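Ferric uptake regulation protein (Vibrio cholerae, PDB 2W57) probably represses iron-uptake genes by binding their operator DNA through a helix-turn-helix domain when its metal sites are loaded. Local coordinates at residues Glu37-Lys42 against Ala53-Val58. Sequence-based numbering, arbitrary orientation.
Sequences EELYKK and ATVYRV
Helices 36-45 and 52-64 meet where Tyr-40 faces Val-55, their CA atoms 6.4 Å apart; the local axes come within 9.4 Å and run at 124°, nearer perpendicular than antiparallel. Val-55 is the wedge: its CB is directed at the other helix, and its two methyls divide the work. CG1, anti to the backbone N, reaches Leu-39 CG at 3.8 Å, while CG2 lies 4.1 Å from Tyr-40 CB, beyond which the ring leads away from the other helix. A compact beta-branched residue suits this place, offering a methyl to each of two neighbours, and the longer Leu-39 can reach on to Ile-22, Val-25 and Leu-26 of helix 17-26, tying three helices into one apolar core. At the partly exposed edge of the contact, Tyr-56 reaches its phenol over to helix 36-45 and donates from OH to Glu-37 OE2 (2.6 Å). The hydroxyl comes to the syn side of the carboxylate, though 32° out of its plane, and ring and carboxylate planes stand 73° apart. Such a pairing of helices is characteristic of a winged-helix DNA-binding domain, in which helix 52-64 is probably the recognition helix. Buried aliphatic groups thus set the spacing, and one polar link at the margin ties Tyr-56 to helix 36-45.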
loop_
_atom_site.group_PDB
_atom_site.type_symbol
_atom_site.label_atom_id
_atom_site.label_comp_id
_atom_site.label_asym_id
_atom_site.label_seq_id
_atom_site.Cartn_x
_atom_site.Cartn_y
_atom_site.Cartn_z
ATOM N N GLU A 37 11.389 9.633 4.305
ATOM C CA GLU A 37 12.706 9.992 3.765
ATOM C C GLU A 37 12.708 11.443 3.331
ATOM O O GLU A 37 13.627 12.200 3.640
ATOM C CB GLU A 37 13.084 9.103 2.583
ATOM C CG GLU A 37 13.303 7.623 2.936
ATOM C CD GLU A 37 12.005 6.803 3.169
ATOM O OE1 GLU A 37 10.883 7.231 2.774
ATOM O OE2 GLU A 37 12.123 5.705 3.765
ATOM N N GLU A 38 11.652 11.832 2.625
ATOM C CA GLU A 38 11.553 13.177 2.097
ATOM C C GLU A 38 11.473 14.129 3.270
ATOM O O GLU A 38 12.148 15.162 3.279
ATOM C CB GLU A 38 10.342 13.319 1.173
ATOM C CG GLU A 38 10.484 12.635 -0.185
ATOM C CD GLU A 38 9.135 12.178 -0.782
ATOM O OE1 GLU A 38 8.069 12.326 -0.124
ATOM O OE2 GLU A 38 9.140 11.636 -1.914
ATOM N N LEU A 39 10.676 13.752 4.268
ATOM C CA LEU A 39 10.520 14.533 5.492
ATOM C C LEU A 39 11.853 14.706 6.254
ATOM O O LEU A 39 12.178 15.793 6.746
ATOM C CB LEU A 39 9.439 13.877 6.361
ATOM C CG LEU A 39 9.047 14.343 7.774
ATOM C CD1 LEU A 39 9.333 15.810 8.011
ATOM C CD2 LEU A 39 7.571 13.998 8.048
ATOM N N TYR A 40 12.613 13.621 6.342
ATOM C CA TYR A 40 13.964 13.648 6.894
ATOM C C TYR A 40 14.847 14.620 6.115
ATOM O O TYR A 40 15.492 15.477 6.725
ATOM C CB TYR A 40 14.557 12.234 6.895
ATOM C CG TYR A 40 16.052 12.166 7.058
ATOM C CD1 TYR A 40 16.647 12.466 8.281
ATOM C CD2 TYR A 40 16.870 11.802 5.992
ATOM C CE1 TYR A 40 18.013 12.419 8.448
ATOM C CE2 TYR A 40 18.261 11.753 6.145
ATOM C CZ TYR A 40 18.818 12.060 7.388
ATOM O OH TYR A 40 20.180 11.998 7.576
ATOM N N LYS A 41 14.867 14.495 4.781
ATOM C CA LYS A 41 15.666 15.388 3.919
ATOM C C LYS A 41 15.329 16.877 4.058
ATOM O O LYS A 41 16.225 17.715 3.998
ATOM C CB LYS A 41 15.597 14.966 2.449
ATOM C CG LYS A 41 16.747 14.033 2.013
ATOM C CD LYS A 41 16.547 13.497 0.590
ATOM C CE LYS A 41 15.695 12.245 0.595
ATOM N NZ LYS A 41 14.746 12.198 -0.569
ATOM N N LYS A 42 14.046 17.191 4.231
ATOM C CA LYS A 42 13.574 18.553 4.447
ATOM C C LYS A 42 14.191 19.091 5.736
ATOM O O LYS A 42 14.782 20.165 5.756
ATOM C CB LYS A 42 12.053 18.555 4.589
ATOM C CG LYS A 42 11.349 19.584 3.739
ATOM C CD LYS A 42 10.973 18.972 2.374
ATOM C CE LYS A 42 10.249 19.978 1.458
ATOM N NZ LYS A 42 9.438 19.248 0.440
ATOM N N ALA A 53 15.350 7.497 11.769
ATOM C CA ALA A 53 14.699 6.592 12.715
ATOM C C ALA A 53 13.695 7.351 13.602
ATOM O O ALA A 53 12.582 6.881 13.825
ATOM C CB ALA A 53 15.719 5.882 13.538
ATOM N N THR A 54 14.073 8.543 14.063
ATOM C CA THR A 54 13.170 9.406 14.846
ATOM C C THR A 54 11.968 9.809 14.004
ATOM O O THR A 54 10.829 9.690 14.453
ATOM C CB THR A 54 13.883 10.664 15.372
ATOM O OG1 THR A 54 14.902 10.265 16.291
ATOM C CG2 THR A 54 12.913 11.580 16.073
ATOM N N VAL A 55 12.232 10.245 12.774
ATOM C CA VAL A 55 11.177 10.600 11.828
ATOM C C VAL A 55 10.180 9.465 11.717
ATOM O O VAL A 55 8.971 9.663 11.890
ATOM C CB VAL A 55 11.731 10.983 10.440
ATOM C CG1 VAL A 55 10.603 11.288 9.495
ATOM C CG2 VAL A 55 12.642 12.195 10.555
ATOM N N TYR A 56 10.675 8.258 11.494
ATOM C CA TYR A 56 9.787 7.103 11.515
ATOM C C TYR A 56 9.049 6.903 12.829
ATOM O O TYR A 56 7.832 6.688 12.820
ATOM C CB TYR A 56 10.547 5.833 11.183
ATOM C CG TYR A 56 10.548 5.526 9.725
ATOM C CD1 TYR A 56 11.721 5.613 8.989
ATOM C CD2 TYR A 56 9.370 5.157 9.066
ATOM C CE1 TYR A 56 11.741 5.320 7.649
ATOM C CE2 TYR A 56 9.382 4.862 7.709
ATOM C CZ TYR A 56 10.576 4.950 7.021
ATOM O OH TYR A 56 10.623 4.683 5.688
ATOM N N ARG A 57 9.777 6.930 13.949
ATOM C CA ARG A 57 9.163 6.681 15.242
ATOM C C ARG A 57 8.028 7.708 15.451
ATOM O O ARG A 57 6.903 7.328 15.808
ATOM C CB ARG A 57 10.227 6.702 16.361
ATOM C CG ARG A 57 9.693 6.685 17.816
ATOM C CD ARG A 57 10.786 6.925 18.913
ATOM N NE ARG A 57 11.425 8.263 18.900
ATOM C CZ ARG A 57 10.851 9.427 19.279
ATOM N NH1 ARG A 57 9.579 9.486 19.696
ATOM N NH2 ARG A 57 11.555 10.566 19.225
ATOM N N VAL A 58 8.308 8.990 15.161
ATOM C CA VAL A 58 7.318 10.059 15.324
ATOM C C VAL A 58 6.106 9.903 14.386
ATOM O O VAL A 58 4.959 10.029 14.827
ATOM C CB VAL A 58 7.927 11.477 15.188
ATOM C CG1 VAL A 58 6.806 12.552 15.220
ATOM C CG2 VAL A 58 8.979 11.743 16.285
#